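Local coordinates for protein enoyl-CoA hydratase subunit II (Geobacillus kaustophilus, PDB 2EJ5) that probably hydrates the double bond of enoyl-CoA thioesters as a member of the crotonase family, with a likely role in phenylacetic acid breakdown, at residues 48-53 and 94-99; 99-104 and 123-128. One frame throughout, in Å; residues are numbered along the deposited sequence.

Contact 1 (48-53 and 94-99)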
loop_
_atom_site.group_PDB
_atom_site.type_symbol
_atom_site.label_atom_id
_atom_site.label_comp_id
_atom_site.label_asym_id
_atom_site.label_seq_id
_atom_site.Cartn_x
_atom_site.Cartn_y
_atom_site.Cartn_z
ATOM N N VAL A 48 5.142 30.250 -10.658
ATOM C CA VAL A 48 5.462 29.305 -9.583
ATOM C C VAL A 48 5.442 27.891 -10.165
ATOM O O VAL A 48 4.440 27.470 -10.754
ATOM C CB VAL A 48 4.462 29.421 -8.374
ATOM C CG1 VAL A 48 4.700 28.272 -7.326
ATOM C CG2 VAL A 48 4.613 30.775 -7.695
ATOM N N ARG A 49 6.573 27.187 -10.063
ATOM C CA ARG A 49 6.669 25.822 -10.590
ATOM C C ARG A 49 6.970 24.786 -9.505
ATOM O O ARG A 49 7.011 23.607 -9.792
ATOM C CB ARG A 49 7.681 25.749 -11.745
ATOM C CG ARG A 49 7.155 26.424 -13.054
ATOM C CD ARG A 49 8.281 26.670 -14.032
ATOM N NE ARG A 49 8.641 25.440 -14.734
ATOM C CZ ARG A 49 9.687 25.331 -15.539
ATOM N NH1 ARG A 49 10.505 26.394 -15.714
ATOM N NH2 ARG A 49 9.949 24.165 -16.128
ATOM N N CYS A 50 7.200 25.232 -8.274
ATOM C CA CYS A 50 7.418 24.347 -7.141
ATOM C C CYS A 50 7.042 25.080 -5.890
ATOM O O CYS A 50 7.151 26.319 -5.821
ATOM C CB CYS A 50 8.891 23.906 -7.031
ATOM S SG CYS A 50 9.235 22.562 -5.802
ATOM N N VAL A 51 6.598 24.346 -4.889
ATOM C CA VAL A 51 6.306 24.965 -3.606
ATOM C C VAL A 51 7.115 24.300 -2.538
ATOM O O VAL A 51 7.239 23.076 -2.513
ATOM C CB VAL A 51 4.777 24.902 -3.225
ATOM C CG1 VAL A 51 4.533 25.527 -1.843
ATOM C CG2 VAL A 51 3.949 25.632 -4.265
ATOM N N VAL A 52 7.673 25.097 -1.635
ATOM C CA VAL A 52 8.344 24.531 -0.479
ATOM C C VAL A 52 7.636 24.996 0.770
ATOM O O VAL A 52 7.462 26.186 0.978
ATOM C CB VAL A 52 9.860 24.926 -0.410
ATOM C CG1 VAL A 52 10.551 24.335 0.868
ATOM C CG2 VAL A 52 10.579 24.473 -1.660
ATOM N N ILE A 53 7.265 24.060 1.627
ATOM C CA ILE A 53 6.752 24.406 2.971
ATOM C C ILE A 53 7.804 24.013 4.004
ATOM O O ILE A 53 8.296 22.875 4.019
ATOM C CB ILE A 53 5.421 23.645 3.250
ATOM C CG1 ILE A 53 4.428 23.939 2.123
ATOM C CG2 ILE A 53 4.930 23.906 4.688
ATOM C CD1 ILE A 53 3.004 23.312 2.254
ATOM N N GLU A 94 -1.821 21.304 -8.010
ATOM C CA GLU A 94 -1.163 20.550 -9.084
ATOM C C GLU A 94 0.254 21.061 -9.394
ATOM O O GLU A 94 0.667 21.084 -10.565
ATOM C CB GLU A 94 -1.920 20.694 -10.404
ATOM C CG GLU A 94 -3.434 20.620 -10.429
ATOM C CD GLU A 94 -3.912 19.217 -10.438
ATOM O OE1 GLU A 94 -3.182 18.456 -9.802
ATOM O OE2 GLU A 94 -4.968 18.853 -11.033
ATOM N N LYS A 95 0.944 21.609 -8.411
ATOM C CA LYS A 95 2.354 21.935 -8.571
ATOM C C LYS A 95 3.010 21.032 -7.545
ATOM O O LYS A 95 2.343 20.677 -6.559
ATOM C CB LYS A 95 2.631 23.396 -8.193
ATOM C CG LYS A 95 1.753 24.470 -8.932
ATOM C CD LYS A 95 2.447 25.055 -10.090
ATOM C CE LYS A 95 1.569 26.044 -10.886
ATOM N NZ LYS A 95 1.756 27.418 -10.333
ATOM N N PRO A 96 4.302 20.684 -7.746
ATOM C CA PRO A 96 4.928 19.859 -6.736
ATOM C C PRO A 96 5.153 20.624 -5.447
ATOM O O PRO A 96 5.454 21.837 -5.464
ATOM C CB PRO A 96 6.265 19.403 -7.392
ATOM C CG PRO A 96 6.629 20.508 -8.354
ATOM C CD PRO A 96 5.229 21.010 -8.864
ATOM N N VAL A 97 5.008 19.926 -4.338
ATOM C CA VAL A 97 5.113 20.534 -3.017
ATOM C C VAL A 97 6.063 19.711 -2.188
ATOM O O VAL A 97 5.849 18.493 -1.956
ATOM C CB VAL A 97 3.735 20.626 -2.292
ATOM C CG1 VAL A 97 3.867 21.328 -0.968
ATOM C CG2 VAL A 97 2.695 21.329 -3.181
ATOM N N VAL A 98 7.134 20.368 -1.754
ATOM C CA VAL A 98 8.096 19.745 -0.910
ATOM C C VAL A 98 7.903 20.193 0.524
ATOM O O VAL A 98 7.902 21.396 0.804
ATOM C CB VAL A 98 9.555 20.186 -1.354
ATOM C CG1 VAL A 98 10.581 19.459 -0.520
ATOM C CG2 VAL A 98 9.748 19.961 -2.857
ATOM N N ALA A 99 7.752 19.246 1.436
ATOM C CA ALA A 99 7.838 19.529 2.883
ATOM C C ALA A 99 9.316 19.472 3.260
ATOM O O ALA A 99 9.925 18.412 3.194
ATOM C CB ALA A 99 7.057 18.519 3.676
#
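Lys95 reaches across to the backbone of 48-53, its NZ lying 2.7 Å from Val48 O. The side chain gets there by folding twice: it leaves with CG on the backbone-N side, turns sharply at chi2 (-97°) and turns again at the last carbon, which lays CD and CE against the same carbonyl. The ammonium stands 30° off the carbonyl plane, and it also bonds Ala42 O and Asp45 O, so three carbonyls hold it where helix 29-44 gives way to the strand. One residue on, the ring of Pro96 takes over, with CD 3.3 Å from Arg49 O. The guanidinium of Arg49 turns from the contact to Met199 O and Thr201 OG1.

From there strands 50-53 and 97-99 run parallel. Pro96 O accepts from Val51 N, Val51 O from Val98 N, and Val98 O from Ile53 N, at 2.8 to 2.9 Å. Side chains alternate between the faces. On one, Ile53 CG1 lies opposite the carbonyl carbon, on the side of the backbone N (chi1 -55°), and the extended chain carries CD1 obliquely over Val97 CG1, 3.9 Å away; CG2 of Val97 meets CB of Val51. On the other, Cys50 SG sits 4.0 Å from Val98 CG2, and both residues touch Leu196 of helix 185-197.

These are neighbouring parallel strands of the crotonase core sheet, joined through helix 75-92. The chemistry divides accordingly: valines and an isoleucine, with Cys50 and Ala99, pack on the two faces, while a lysine gathers backbone carbonyls at the strand entrance, an arrangement that probably keeps its positive charge stabilised.

Contact 2 (99-104 and 123-128)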
loop_
_atom_site.group_PDB
_atom_site.type_symbol
_atom_site.label_atom_id
_atom_site.label_comp_id
_atom_site.label_asym_id
_atom_site.label_seq_id
_atom_site.Cartn_x
_atom_site.Cartn_y
_atom_site.Cartn_z
ATOM N N ALA A 99 7.752 19.246 1.436
ATOM C CA ALA A 99 7.838 19.529 2.883
ATOM C C ALA A 99 9.316 19.472 3.260
ATOM O O ALA A 99 9.925 18.412 3.194
ATOM C CB ALA A 99 7.057 18.519 3.676
ATOM N N ALA A 100 9.901 20.634 3.544
ATOM C CA ALA A 100 11.251 20.729 4.055
ATOM C C ALA A 100 11.195 20.703 5.592
ATOM O O ALA A 100 11.052 21.760 6.250
ATOM C CB ALA A 100 11.918 22.021 3.550
ATOM N N VAL A 101 11.250 19.501 6.162
ATOM C CA VAL A 101 10.986 19.306 7.581
ATOM C C VAL A 101 12.301 19.585 8.338
ATOM O O VAL A 101 13.143 18.702 8.481
ATOM C CB VAL A 101 10.437 17.858 7.880
ATOM C CG1 VAL A 101 10.084 17.703 9.405
ATOM C CG2 VAL A 101 9.229 17.556 6.986
ATOM N N ASN A 102 12.469 20.836 8.758
ATOM C CA ASN A 102 13.701 21.332 9.408
ATOM C C ASN A 102 13.904 20.901 10.859
ATOM O O ASN A 102 15.034 20.919 11.362
ATOM C CB ASN A 102 13.757 22.864 9.345
ATOM C CG ASN A 102 12.503 23.519 9.879
ATOM O OD1 ASN A 102 11.418 23.370 9.300
ATOM N ND2 ASN A 102 12.645 24.296 10.968
ATOM N N GLY A 103 12.819 20.507 11.526
ATOM C CA GLY A 103 12.907 20.036 12.905
ATOM C C GLY A 103 11.631 19.266 13.224
ATOM O O GLY A 103 11.070 18.618 12.340
ATOM N N ALA A 104 11.180 19.337 14.475
ATOM C CA ALA A 104 10.022 18.586 14.934
ATOM C C ALA A 104 8.740 18.848 14.167
ATOM O O ALA A 104 8.310 19.999 14.020
ATOM C CB ALA A 104 9.802 18.814 16.423
ATOM N N GLU A 123 18.671 16.279 9.525
ATOM C CA GLU A 123 19.064 15.181 10.411
ATOM C C GLU A 123 18.486 15.306 11.827
ATOM O O GLU A 123 18.453 14.327 12.565
ATOM C CB GLU A 123 20.584 14.955 10.444
ATOM C CG GLU A 123 21.397 16.032 11.090
ATOM C CD GLU A 123 22.930 15.754 10.993
ATOM O OE1 GLU A 123 23.378 14.629 11.379
ATOM O OE2 GLU A 123 23.673 16.665 10.544
ATOM N N LYS A 124 18.012 16.500 12.189
ATOM C CA LYS A 124 17.458 16.735 13.519
ATOM C C LYS A 124 15.910 16.748 13.544
ATOM O O LYS A 124 15.318 16.983 14.589
ATOM C CB LYS A 124 18.009 18.035 14.106
ATOM C CG LYS A 124 17.415 19.308 13.537
ATOM C CD LYS A 124 17.825 20.540 14.380
ATOM C CE LYS A 124 17.482 21.853 13.680
ATOM N NZ LYS A 124 16.004 22.168 13.753
ATOM N N ALA A 125 15.274 16.514 12.398
ATOM C CA ALA A 125 13.802 16.462 12.327
ATOM C C ALA A 125 13.300 15.177 12.995
ATOM O O ALA A 125 14.076 14.267 13.231
ATOM C CB ALA A 125 13.351 16.518 10.874
ATOM N N SER A 126 11.989 15.092 13.259
ATOM C CA SER A 126 11.367 13.912 13.859
ATOM C C SER A 126 9.872 14.019 13.626
ATOM O O SER A 126 9.352 15.106 13.408
ATOM C CB SER A 126 11.639 13.850 15.352
ATOM O OG SER A 126 11.161 15.038 15.935
ATOM N N PHE A 127 9.195 12.878 13.613
ATOM C CA PHE A 127 7.766 12.868 13.422
ATOM C C PHE A 127 7.179 12.352 14.716
ATOM O O PHE A 127 7.597 11.310 15.224
ATOM C CB PHE A 127 7.358 11.972 12.229
ATOM C CG PHE A 127 7.584 12.582 10.872
ATOM C CD1 PHE A 127 7.137 13.873 10.573
ATOM C CD2 PHE A 127 8.183 11.824 9.856
ATOM C CE1 PHE A 127 7.311 14.404 9.294
ATOM C CE2 PHE A 127 8.376 12.326 8.588
ATOM C CZ PHE A 127 7.919 13.615 8.275
ATOM N N ALA A 128 6.205 13.084 15.244
ATOM C CA ALA A 128 5.573 12.698 16.489
ATOM C C ALA A 128 4.054 12.532 16.288
ATOM O O ALA A 128 3.340 13.515 16.203
ATOM C CB ALA A 128 5.898 13.764 17.589
HETATM O O HOH W 1 15.619 24.434 12.191
#
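The ammonium of Lys124 is held by two oxygens: Asn102 O at 2.9 Å from NZ, and a water at 2.8 Å from NZ that also accepts from Asn102 ND2. With CG between backbone N and carbonyl carbon (chi1 76°), the stem starts alongside Asn102 O, CG lying 3.6 Å from it, and a bend at chi4 (76°) curls NZ back over the group, 38° out of the carbonyl plane. The Asn102 amide oxygen instead accepts from Gly55 N, so one side chain ties the turn to the end of strand 50-55 and, through water, to Lys124.

Next to this polar corner the packing is close. The methyl of Ala125 sits against two backbone oxygens, its CB 3.2 Å from Val101 O and 3.4 Å from Gly103 O. Val101 CG1 meets the same methyl at 3.8 Å and reaches obliquely to the Phe127 ring, whose CE1 is 4.3 Å away; Met110 and Ala113 of helix 108-115 also pack on that ring.

The chain here leaves the core sheet after strand 97-101 and passes to the small sheet containing 104-106 and 126-128, a step belonging to the crotonase spiral. Small residues, Gly103 and Ala125, let the backbones come to 3.7 Å between their CA atoms, while an exposed lysine bonds the carbonyl of Asn102 and shares a water with its amide.

Strand 97-101 serves both contacts, whose segments share Ala99: contact 1 covers its beginning and contact 2 its end and the turn beyond. Their centres lie 18 Å apart, and the probable bond of Ile53 O to Ala100 N, at 2.8 Å, carries the sheet pairing from one toward the other. Contact 1 is deep sheet core, built on regular backbone bonds and aliphatic side chains; contact 2 is also largely buried but relies on small residues and has an exposed lysine. Each sets a lysine on a backbone carbonyl, among three in contact 1, sharing a water in contact 2. Thus the first joins strands within one sheet, the second joins two sheets.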